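Local coordinates for protein Afp (Microbacterium arborescens, PDB 2YJK) that probably takes up iron and stores it in ferric form, as a twelve-subunit Dps protein of the ferritin fold, at residues A20-K31 and A119-L130; W105-I116 and R152-A160. One frame throughout, in Å; residues are numbered along the deposited sequence.

Contact 1. Residues A20-K31 and A119-L130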
loop_
_atom_site.group_PDB
_atom_site.type_symbol
_atom_site.label_atom_id
_atom_site.label_comp_id
_atom_site.label_asym_id
_atom_site.label_seq_id
_atom_site.Cartn_x
_atom_site.Cartn_y
_atom_site.Cartn_z
ATOM N N ALA C 20 -14.647 -17.840 -35.716
ATOM C CA ALA C 20 -13.714 -18.797 -35.082
ATOM C C ALA C 20 -13.417 -18.516 -33.579
ATOM O O ALA C 20 -13.364 -19.430 -32.729
ATOM C CB ALA C 20 -12.415 -18.866 -35.904
ATOM N N ALA C 21 -13.275 -17.257 -33.222
ATOM C CA ALA C 21 -13.103 -16.979 -31.827
ATOM C C ALA C 21 -14.303 -17.490 -31.101
ATOM O O ALA C 21 -14.128 -18.151 -30.087
ATOM C CB ALA C 21 -12.906 -15.476 -31.548
ATOM N N ALA C 22 -15.508 -17.163 -31.570
ATOM C CA ALA C 22 -16.692 -17.537 -30.813
ATOM C C ALA C 22 -16.766 -19.049 -30.724
ATOM O O ALA C 22 -17.114 -19.628 -29.689
ATOM C CB ALA C 22 -17.963 -17.020 -31.476
ATOM N N GLN C 23 -16.449 -19.690 -31.829
ATOM C CA GLN C 23 -16.524 -21.109 -31.880
ATOM C C GLN C 23 -15.579 -21.776 -30.896
ATOM O O GLN C 23 -15.975 -22.728 -30.253
ATOM C CB GLN C 23 -16.266 -21.576 -33.307
ATOM C CG GLN C 23 -16.086 -23.074 -33.427
ATOM C CD GLN C 23 -15.786 -23.490 -34.830
ATOM O OE1 GLN C 23 -15.712 -24.696 -35.121
ATOM N NE2 GLN C 23 -15.612 -22.502 -35.735
ATOM N N PHE C 24 -14.339 -21.328 -30.791
ATOM C CA PHE C 24 -13.355 -22.041 -29.946
ATOM C C PHE C 24 -13.268 -21.525 -28.516
ATOM O O PHE C 24 -12.954 -22.276 -27.576
ATOM C CB PHE C 24 -12.006 -21.991 -30.602
ATOM C CG PHE C 24 -11.936 -22.786 -31.854
ATOM C CD1 PHE C 24 -12.002 -24.199 -31.792
ATOM C CD2 PHE C 24 -11.755 -22.152 -33.099
ATOM C CE1 PHE C 24 -11.881 -24.979 -32.958
ATOM C CE2 PHE C 24 -11.656 -22.941 -34.300
ATOM C CZ PHE C 24 -11.738 -24.334 -34.220
ATOM N N LEU C 25 -13.580 -20.249 -28.341
ATOM C CA LEU C 25 -13.496 -19.661 -27.007
ATOM C C LEU C 25 -14.776 -19.808 -26.182
ATOM O O LEU C 25 -14.726 -19.834 -24.950
ATOM C CB LEU C 25 -13.092 -18.214 -27.110
ATOM C CG LEU C 25 -11.614 -18.064 -27.529
ATOM C CD1 LEU C 25 -11.269 -16.550 -27.543
ATOM C CD2 LEU C 25 -10.633 -18.784 -26.646
ATOM N N THR C 26 -15.911 -19.918 -26.849
ATOM C CA THR C 26 -17.174 -20.115 -26.133
ATOM C C THR C 26 -17.215 -21.308 -25.153
ATOM O O THR C 26 -17.750 -21.135 -24.036
ATOM C CB THR C 26 -18.401 -20.124 -27.090
ATOM O OG1 THR C 26 -18.384 -18.905 -27.816
ATOM C CG2 THR C 26 -19.690 -20.240 -26.339
ATOM N N PRO C 27 -16.682 -22.499 -25.546
ATOM C CA PRO C 27 -16.701 -23.649 -24.601
ATOM C C PRO C 27 -15.765 -23.359 -23.432
ATOM O O PRO C 27 -15.996 -23.781 -22.294
ATOM C CB PRO C 27 -16.121 -24.819 -25.452
ATOM C CG PRO C 27 -16.470 -24.408 -26.934
ATOM C CD PRO C 27 -16.228 -22.907 -26.895
ATOM N N VAL C 28 -14.731 -22.583 -23.686
ATOM C CA VAL C 28 -13.878 -22.117 -22.585
ATOM C C VAL C 28 -14.605 -21.226 -21.576
ATOM O O VAL C 28 -14.499 -21.433 -20.349
ATOM C CB VAL C 28 -12.604 -21.453 -23.154
ATOM C CG1 VAL C 28 -11.697 -20.933 -22.031
ATOM C CG2 VAL C 28 -11.827 -22.471 -24.023
ATOM N N VAL C 29 -15.325 -20.216 -22.057
ATOM C CA VAL C 29 -16.071 -19.356 -21.180
ATOM C C VAL C 29 -17.012 -20.219 -20.315
ATOM O O VAL C 29 -17.094 -20.003 -19.077
ATOM C CB VAL C 29 -16.923 -18.280 -21.945
ATOM C CG1 VAL C 29 -17.834 -17.544 -20.961
ATOM C CG2 VAL C 29 -15.995 -17.253 -22.653
ATOM N N HIS C 30 -17.722 -21.161 -20.942
ATOM C CA HIS C 30 -18.725 -21.936 -20.177
ATOM C C HIS C 30 -18.088 -22.851 -19.114
ATOM O O HIS C 30 -18.603 -22.955 -17.998
ATOM C CB HIS C 30 -19.613 -22.823 -21.078
ATOM C CG HIS C 30 -20.597 -22.077 -21.918
ATOM N ND1 HIS C 30 -20.972 -22.518 -23.176
ATOM C CD2 HIS C 30 -21.291 -20.937 -21.700
ATOM C CE1 HIS C 30 -21.884 -21.695 -23.676
ATOM N NE2 HIS C 30 -22.073 -20.714 -22.811
ATOM N N LYS C 31 -16.996 -23.523 -19.467
ATOM C CA LYS C 31 -16.344 -24.420 -18.492
ATOM C C LYS C 31 -15.621 -23.667 -17.382
ATOM O O LYS C 31 -15.616 -24.102 -16.242
ATOM C CB LYS C 31 -15.394 -25.376 -19.200
ATOM C CG LYS C 31 -16.190 -26.363 -20.126
ATOM C CD LYS C 31 -15.347 -27.496 -20.516
ATOM C CE LYS C 31 -16.240 -28.728 -21.014
ATOM N NZ LYS C 31 -17.008 -28.324 -22.206
ATOM N N ALA C 119 -11.906 -28.906 -19.322
ATOM C CA ALA C 119 -11.552 -27.572 -19.832
ATOM C C ALA C 119 -10.284 -27.637 -20.683
ATOM O O ALA C 119 -10.230 -27.006 -21.770
ATOM C CB ALA C 119 -11.399 -26.575 -18.718
ATOM N N LEU C 120 -9.306 -28.424 -20.233
ATOM C CA LEU C 120 -8.037 -28.597 -20.980
ATOM C C LEU C 120 -8.218 -29.125 -22.394
ATOM O O LEU C 120 -7.552 -28.651 -23.329
ATOM C CB LEU C 120 -7.002 -29.466 -20.228
ATOM C CG LEU C 120 -6.399 -28.753 -19.026
ATOM C CD1 LEU C 120 -5.553 -29.716 -18.198
ATOM C CD2 LEU C 120 -5.557 -27.520 -19.465
ATOM N N VAL C 121 -9.094 -30.109 -22.563
ATOM C CA VAL C 121 -9.437 -30.612 -23.882
ATOM C C VAL C 121 -9.963 -29.457 -24.731
ATOM O O VAL C 121 -9.567 -29.316 -25.863
ATOM C CB VAL C 121 -10.498 -31.799 -23.805
ATOM C CG1 VAL C 121 -11.258 -32.075 -25.210
ATOM C CG2 VAL C 121 -9.824 -33.079 -23.276
ATOM N N ASP C 122 -10.836 -28.617 -24.194
ATOM C CA ASP C 122 -11.375 -27.503 -24.999
ATOM C C ASP C 122 -10.320 -26.401 -25.229
ATOM O O ASP C 122 -10.280 -25.805 -26.295
ATOM C CB ASP C 122 -12.646 -26.937 -24.387
ATOM C CG ASP C 122 -13.893 -27.869 -24.581
ATOM O OD1 ASP C 122 -14.053 -28.612 -25.627
ATOM O OD2 ASP C 122 -14.773 -27.820 -23.686
ATOM N N LEU C 123 -9.434 -26.148 -24.257
ATOM C CA LEU C 123 -8.327 -25.197 -24.512
ATOM C C LEU C 123 -7.378 -25.697 -25.635
ATOM O O LEU C 123 -6.934 -24.904 -26.501
ATOM C CB LEU C 123 -7.587 -24.833 -23.230
ATOM C CG LEU C 123 -8.393 -23.900 -22.312
ATOM C CD1 LEU C 123 -7.976 -24.109 -20.870
ATOM C CD2 LEU C 123 -8.247 -22.422 -22.746
ATOM N N GLN C 124 -7.100 -27.002 -25.650
ATOM C CA GLN C 124 -6.172 -27.542 -26.630
ATOM C C GLN C 124 -6.851 -27.532 -28.006
ATOM O O GLN C 124 -6.279 -27.060 -28.953
ATOM C CB GLN C 124 -5.639 -28.932 -26.230
ATOM C CG GLN C 124 -4.474 -29.494 -27.154
ATOM C CD GLN C 124 -3.201 -28.576 -27.154
ATOM O OE1 GLN C 124 -2.723 -28.143 -26.094
ATOM N NE2 GLN C 124 -2.691 -28.257 -28.342
ATOM N N ALA C 125 -8.121 -27.876 -28.078
ATOM C CA ALA C 125 -8.853 -27.604 -29.322
ATOM C C ALA C 125 -8.818 -26.105 -29.775
ATOM O O ALA C 125 -8.677 -25.813 -30.959
ATOM C CB ALA C 125 -10.303 -28.128 -29.236
ATOM N N ALA C 126 -8.937 -25.160 -28.840
ATOM C CA ALA C 126 -8.882 -23.741 -29.266
ATOM C C ALA C 126 -7.504 -23.386 -29.787
ATOM O O ALA C 126 -7.404 -22.751 -30.791
ATOM C CB ALA C 126 -9.320 -22.788 -28.180
ATOM N N ILE C 127 -6.458 -23.865 -29.129
ATOM C CA ILE C 127 -5.082 -23.566 -29.532
ATOM C C ILE C 127 -4.795 -24.129 -30.916
ATOM O O ILE C 127 -4.229 -23.427 -31.752
ATOM C CB ILE C 127 -4.045 -24.082 -28.489
ATOM C CG1 ILE C 127 -4.226 -23.294 -27.191
ATOM C CG2 ILE C 127 -2.589 -23.944 -28.997
ATOM C CD1 ILE C 127 -3.725 -24.024 -25.997
ATOM N N ASP C 128 -5.190 -25.378 -31.155
ATOM C CA ASP C 128 -5.049 -25.987 -32.491
ATOM C C ASP C 128 -5.921 -25.243 -33.502
ATOM O O ASP C 128 -5.455 -24.868 -34.573
ATOM C CB ASP C 128 -5.416 -27.501 -32.486
ATOM C CG ASP C 128 -4.450 -28.371 -31.616
ATOM O OD1 ASP C 128 -3.300 -27.934 -31.350
ATOM O OD2 ASP C 128 -4.860 -29.477 -31.156
ATOM N N GLY C 129 -7.190 -25.008 -33.146
ATOM C CA GLY C 129 -8.179 -24.464 -34.096
ATOM C C GLY C 129 -7.959 -22.990 -34.449
ATOM O O GLY C 129 -8.355 -22.557 -35.520
ATOM N N LEU C 130 -7.304 -22.238 -33.564
ATOM C CA LEU C 130 -7.013 -20.819 -33.813
ATOM C C LEU C 130 -5.658 -20.586 -34.526
ATOM O O LEU C 130 -5.370 -19.475 -35.011
ATOM C CB LEU C 130 -7.126 -19.994 -32.499
ATOM C CG LEU C 130 -8.532 -19.966 -31.905
ATOM C CD1 LEU C 130 -8.614 -19.506 -30.447
ATOM C CD2 LEU C 130 -9.545 -19.159 -32.828
HETATM O O HOH W 1 -12.487 -24.961 -27.793
#
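Phe24 reaches across from helix 15-45 and lays one face of its ring over the backbone of Gly129, whose CA makes a CH-pi contact 3.9 Å from the ring centroid. With CG beside the backbone N (chi1 -68°), the ring lies as a knob among Ala125, Ala126, Gly129 and Leu130, while CG of Gln23 covers its other face. Leu130 answers in the reverse sense: its side chain slides past Phe24 in the opposite direction, CD2 3.7 Å from Phe24 CD2, into a hole formed by Ala20, Ala21, Phe24 and Leu25. An alanine in place of Phe24 is likely to open a gap above Gly129 and strip Leu130 CD2 of its aromatic neighbour. Nearer the middle, Val28 and Leu123 meet at about a right angle, both valine methyls 3.8 Å from Leu123 CD2. At the far end Lys31 runs over Ala119 and then bends at its last torsion (chi4 62°), bringing NZ 2.7 Å from Asp122 OD2 in a salt bridge; the amine meets OD2 nearly along its C-O bond. A water donates to Phe24 O and to Asp122 O, 2.7 and 2.8 Å away. The apolar end thus depends on close fit, since a side chain at Gly129 would run into Phe24 CZ, whereas at the other end lysine and aspartate probably balance each other's charge.

Contact 2. Residues W105-I116 and R152-A160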
loop_
_atom_site.group_PDB
_atom_site.type_symbol
_atom_site.label_atom_id
_atom_site.label_comp_id
_atom_site.label_asym_id
_atom_site.label_seq_id
_atom_site.Cartn_x
_atom_site.Cartn_y
_atom_site.Cartn_z
ATOM N N TRP C 105 -11.395 -34.055 1.485
ATOM C CA TRP C 105 -10.545 -33.296 0.531
ATOM C C TRP C 105 -10.007 -34.075 -0.700
ATOM O O TRP C 105 -9.867 -33.483 -1.774
ATOM C CB TRP C 105 -9.398 -32.577 1.267
ATOM C CG TRP C 105 -8.414 -33.537 1.907
ATOM C CD1 TRP C 105 -8.502 -34.140 3.163
ATOM C CD2 TRP C 105 -7.198 -34.013 1.318
ATOM N NE1 TRP C 105 -7.383 -34.926 3.375
ATOM C CE2 TRP C 105 -6.586 -34.887 2.256
ATOM C CE3 TRP C 105 -6.570 -33.781 0.093
ATOM C CZ2 TRP C 105 -5.357 -35.547 1.998
ATOM C CZ3 TRP C 105 -5.334 -34.413 -0.168
ATOM C CH2 TRP C 105 -4.740 -35.294 0.791
ATOM N N GLN C 106 -9.645 -35.357 -0.546
ATOM C CA GLN C 106 -9.172 -36.151 -1.692
ATOM C C GLN C 106 -10.197 -36.224 -2.774
ATOM O O GLN C 106 -9.834 -36.205 -3.953
ATOM C CB GLN C 106 -8.790 -37.604 -1.352
ATOM C CG GLN C 106 -7.658 -37.725 -0.355
ATOM C CD GLN C 106 -8.165 -37.740 1.125
ATOM O OE1 GLN C 106 -9.313 -37.337 1.445
ATOM N NE2 GLN C 106 -7.295 -38.215 2.029
ATOM N N ASP C 107 -11.464 -36.375 -2.388
ATOM C CA ASP C 107 -12.526 -36.584 -3.360
ATOM C C ASP C 107 -12.856 -35.287 -4.080
ATOM O O ASP C 107 -13.105 -35.285 -5.301
ATOM C CB ASP C 107 -13.758 -37.143 -2.684
ATOM C CG ASP C 107 -13.527 -38.587 -2.147
ATOM O OD1 ASP C 107 -12.967 -39.456 -2.892
ATOM O OD2 ASP C 107 -13.928 -38.828 -0.976
ATOM N N GLU C 108 -12.850 -34.192 -3.316
ATOM C CA GLU C 108 -13.023 -32.874 -3.903
ATOM C C GLU C 108 -11.887 -32.631 -4.951
ATOM O O GLU C 108 -12.127 -32.135 -6.000
ATOM C CB GLU C 108 -12.996 -31.759 -2.825
ATOM C CG GLU C 108 -14.142 -31.723 -1.830
ATOM C CD GLU C 108 -15.530 -31.458 -2.435
ATOM O OE1 GLU C 108 -15.668 -31.305 -3.679
ATOM O OE2 GLU C 108 -16.515 -31.401 -1.647
ATOM N N ILE C 109 -10.651 -32.979 -4.641
ATOM C CA ILE C 109 -9.561 -32.644 -5.559
ATOM C C ILE C 109 -9.805 -33.484 -6.817
ATOM O O ILE C 109 -9.710 -32.949 -7.922
ATOM C CB ILE C 109 -8.212 -33.016 -4.992
ATOM C CG1 ILE C 109 -7.832 -32.052 -3.884
ATOM C CG2 ILE C 109 -7.158 -33.108 -6.096
ATOM C CD1 ILE C 109 -6.476 -32.370 -3.353
ATOM N N LYS C 110 -10.107 -34.771 -6.669
ATOM C CA LYS C 110 -10.428 -35.591 -7.864
ATOM C C LYS C 110 -11.550 -35.024 -8.693
ATOM O O LYS C 110 -11.451 -34.995 -9.927
ATOM C CB LYS C 110 -10.764 -37.080 -7.542
ATOM C CG LYS C 110 -9.623 -37.851 -6.911
ATOM C CD LYS C 110 -10.109 -39.231 -6.415
ATOM C CE LYS C 110 -8.905 -40.140 -6.098
ATOM N NZ LYS C 110 -9.197 -41.160 -5.001
ATOM N N ALA C 111 -12.639 -34.608 -8.041
ATOM C CA ALA C 111 -13.794 -34.060 -8.802
ATOM C C ALA C 111 -13.343 -32.822 -9.610
ATOM O O ALA C 111 -13.749 -32.652 -10.763
ATOM C CB ALA C 111 -14.939 -33.686 -7.860
ATOM N N ILE C 112 -12.550 -31.945 -8.985
ATOM C CA ILE C 112 -12.115 -30.668 -9.630
ATOM C C ILE C 112 -11.057 -30.898 -10.749
ATOM O O ILE C 112 -11.109 -30.257 -11.789
ATOM C CB ILE C 112 -11.564 -29.630 -8.577
ATOM C CG1 ILE C 112 -12.692 -29.124 -7.657
ATOM C CG2 ILE C 112 -10.824 -28.445 -9.228
ATOM C CD1 ILE C 112 -13.727 -28.315 -8.370
ATOM N N VAL C 113 -10.132 -31.838 -10.539
ATOM C CA VAL C 113 -9.241 -32.250 -11.627
ATOM C C VAL C 113 -10.022 -32.817 -12.807
ATOM O O VAL C 113 -9.697 -32.525 -13.952
ATOM C CB VAL C 113 -8.100 -33.213 -11.144
ATOM C CG1 VAL C 113 -7.230 -33.726 -12.304
ATOM C CG2 VAL C 113 -7.258 -32.481 -10.140
ATOM N N SER C 114 -11.035 -33.624 -12.551
ATOM C CA SER C 114 -11.882 -34.081 -13.646
ATOM C C SER C 114 -12.491 -32.907 -14.446
ATOM O O SER C 114 -12.375 -32.905 -15.704
ATOM C CB SER C 114 -12.951 -35.022 -13.104
ATOM O OG SER C 114 -13.877 -35.342 -14.108
ATOM N N ASP C 115 -13.111 -31.916 -13.760
ATOM C CA ASP C 115 -13.674 -30.720 -14.433
ATOM C C ASP C 115 -12.492 -29.921 -15.129
ATOM O O ASP C 115 -12.584 -29.517 -16.299
ATOM C CB ASP C 115 -14.476 -29.788 -13.449
ATOM C CG ASP C 115 -15.754 -30.509 -12.700
ATOM O OD1 ASP C 115 -15.984 -31.803 -12.739
ATOM O OD2 ASP C 115 -16.531 -29.714 -12.006
ATOM N N ILE C 116 -11.356 -29.728 -14.467
ATOM C CA ILE C 116 -10.214 -29.111 -15.185
ATOM C C ILE C 116 -9.761 -29.876 -16.492
ATOM O O ILE C 116 -9.429 -29.273 -17.516
ATOM C CB ILE C 116 -9.067 -28.893 -14.228
ATOM C CG1 ILE C 116 -9.390 -27.711 -13.318
ATOM C CG2 ILE C 116 -7.783 -28.654 -14.970
ATOM C CD1 ILE C 116 -8.454 -27.604 -12.093
ATOM N N ARG C 152 -3.922 -27.332 -11.982
ATOM C CA ARG C 152 -4.038 -28.789 -12.010
ATOM C C ARG C 152 -2.866 -29.479 -11.260
ATOM O O ARG C 152 -3.100 -30.404 -10.483
ATOM C CB ARG C 152 -4.109 -29.281 -13.448
ATOM C CG ARG C 152 -4.471 -30.771 -13.633
ATOM C CD ARG C 152 -4.263 -31.238 -15.073
ATOM N NE ARG C 152 -4.568 -32.670 -15.196
ATOM C CZ ARG C 152 -3.677 -33.664 -15.278
ATOM N NH1 ARG C 152 -2.387 -33.421 -15.320
ATOM N NH2 ARG C 152 -4.092 -34.928 -15.346
ATOM N N TRP C 153 -1.630 -29.024 -11.474
ATOM C CA TRP C 153 -0.508 -29.593 -10.788
ATOM C C TRP C 153 -0.669 -29.415 -9.260
ATOM O O TRP C 153 -0.507 -30.386 -8.514
ATOM C CB TRP C 153 0.793 -28.976 -11.321
ATOM C CG TRP C 153 1.987 -29.046 -10.368
ATOM C CD1 TRP C 153 2.411 -30.130 -9.671
ATOM C CD2 TRP C 153 2.904 -27.961 -10.036
ATOM N NE1 TRP C 153 3.516 -29.796 -8.890
ATOM C CE2 TRP C 153 3.849 -28.485 -9.109
ATOM C CE3 TRP C 153 3.001 -26.593 -10.426
ATOM C CZ2 TRP C 153 4.905 -27.696 -8.552
ATOM C CZ3 TRP C 153 4.065 -25.802 -9.889
ATOM C CH2 TRP C 153 5.000 -26.365 -8.962
ATOM N N PHE C 154 -0.986 -28.191 -8.814
ATOM C CA PHE C 154 -1.165 -27.925 -7.398
ATOM C C PHE C 154 -2.202 -28.837 -6.764
ATOM O O PHE C 154 -1.990 -29.302 -5.666
ATOM C CB PHE C 154 -1.541 -26.491 -7.150
ATOM C CG PHE C 154 -0.398 -25.537 -7.259
ATOM C CD1 PHE C 154 0.839 -25.929 -7.742
ATOM C CD2 PHE C 154 -0.580 -24.202 -6.940
ATOM C CE1 PHE C 154 1.895 -25.014 -7.840
ATOM C CE2 PHE C 154 0.485 -23.299 -7.043
ATOM C CZ PHE C 154 1.718 -23.727 -7.492
ATOM N N LEU C 155 -3.272 -29.140 -7.499
ATOM C CA LEU C 155 -4.300 -30.046 -7.031
ATOM C C LEU C 155 -3.777 -31.470 -7.036
ATOM O O LEU C 155 -3.798 -32.142 -6.001
ATOM C CB LEU C 155 -5.593 -29.863 -7.854
ATOM C CG LEU C 155 -6.331 -28.548 -7.523
ATOM C CD1 LEU C 155 -7.171 -28.063 -8.661
ATOM C CD2 LEU C 155 -7.210 -28.634 -6.262
ATOM N N LEU C 156 -3.214 -31.910 -8.158
ATOM C CA LEU C 156 -2.818 -33.291 -8.304
ATOM C C LEU C 156 -1.603 -33.671 -7.438
ATOM O O LEU C 156 -1.487 -34.817 -7.054
ATOM C CB LEU C 156 -2.532 -33.606 -9.769
ATOM C CG LEU C 156 -3.122 -34.787 -10.511
ATOM C CD1 LEU C 156 -4.492 -35.369 -9.929
ATOM C CD2 LEU C 156 -3.186 -34.435 -12.038
ATOM N N ALA C 157 -0.712 -32.718 -7.133
ATOM C CA ALA C 157 0.507 -33.037 -6.360
ATOM C C ALA C 157 0.162 -33.646 -4.977
ATOM O O ALA C 157 0.973 -34.382 -4.415
ATOM C CB ALA C 157 1.431 -31.745 -6.206
ATOM N N HIS C 158 -1.049 -33.364 -4.469
ATOM C CA HIS C 158 -1.513 -33.830 -3.151
ATOM C C HIS C 158 -1.843 -35.338 -3.109
ATOM O O HIS C 158 -2.018 -35.869 -2.024
ATOM C CB HIS C 158 -2.773 -33.097 -2.684
ATOM C CG HIS C 158 -2.536 -31.692 -2.243
ATOM N ND1 HIS C 158 -2.597 -30.614 -3.109
ATOM C CD2 HIS C 158 -2.215 -31.183 -1.020
ATOM C CE1 HIS C 158 -2.352 -29.500 -2.433
ATOM N NE2 HIS C 158 -2.111 -29.819 -1.165
ATOM N N LEU C 159 -1.979 -35.990 -4.255
ATOM C CA LEU C 159 -2.517 -37.341 -4.329
ATOM C C LEU C 159 -1.388 -38.332 -4.740
ATOM O O LEU C 159 -1.604 -39.546 -4.780
ATOM C CB LEU C 159 -3.697 -37.404 -5.340
ATOM C CG LEU C 159 -5.023 -36.590 -5.225
ATOM C CD1 LEU C 159 -5.888 -36.790 -6.465
ATOM C CD2 LEU C 159 -5.871 -36.870 -3.964
ATOM N N ALA C 160 -0.197 -37.801 -5.053
ATOM C CA ALA C 160 1.006 -38.604 -5.365
ATOM C C ALA C 160 1.325 -39.653 -4.270
ATOM O O ALA C 160 1.653 -40.826 -4.570
ATOM C CB ALA C 160 2.176 -37.713 -5.619
#
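Leu155 enters as a knob among Ile109, Ile112, Val113 and Ile116 of the facing helix. Its CD1 touches two isoleucines at once, lying 3.7 Å from both Ile112 CG2 and Ile116 CD1, whereas CB packs on Val113 CG2 at 3.9 Å as the leucine and valine side chains slide past each other in opposite directions. Val113 also turns CG1, anti to the backbone N (chi1 176°), to the methyls of Leu156, which it meets at about a right angle. Farther along, Leu159 splits its two methyls: CD1 rests on Ile109 CG2 and Lys110 CG, and CD2 on Gln106 CB, 4.0 Å away.

Aromatic groups enter near the start of helix 105-130. The indole of Trp105 meets His158 with its rim, CZ3 standing 3.8 Å from His158 CB, and Ile109 CD1 reaches the same CB across at about a right angle. ND1 of His158 makes weak hydrogen bonds to Phe154 O and Leu155 O of its own segment.

Polar groups add no hydrogen bond between the segments. Arg152 CB lies 4.0 Å from Ile116 CG2. The arginine NE forms a salt bridge with Asp117, just beyond the segment, and Leu156 CD2 sits 3.3 Å above the centre of the guanidinium plane. Trp153 stands against Phe51 and His55, and Phe154 against His55, of a neighbouring subunit. Ile54, Leu58 and Val61 of helix 51-78 extend the apolar layer, and Ile112 also touches Ala42 of helix 15-45. Two antiparallel helices, 153° apart in direction, thus share one apolar core with helices 15-45 and 51-78, the four-helix bundle of the ferritin fold.

From the N terminus, 20-31 on helix 15-45 comes first; its partner 119-130 is reached only after helix 51-78, the long connection holding helix 87-92, and 105-116, the first segment of contact 2. Contact 1 thus closes a loop of 87 residues, and contact 2 one of 35, mostly helical, before 152-160. The segments alternate, so the two closures cross. Helix 105-130 serves both: its C-terminal half is joined to the early part of helix 15-45, and its N-terminal half to the end of helix 135-156. The contact centres are 22 Å apart on opposite sides of the chain's centre, and Leu120 CD1 touches Arg152 CD at 3.7 Å, bridging them.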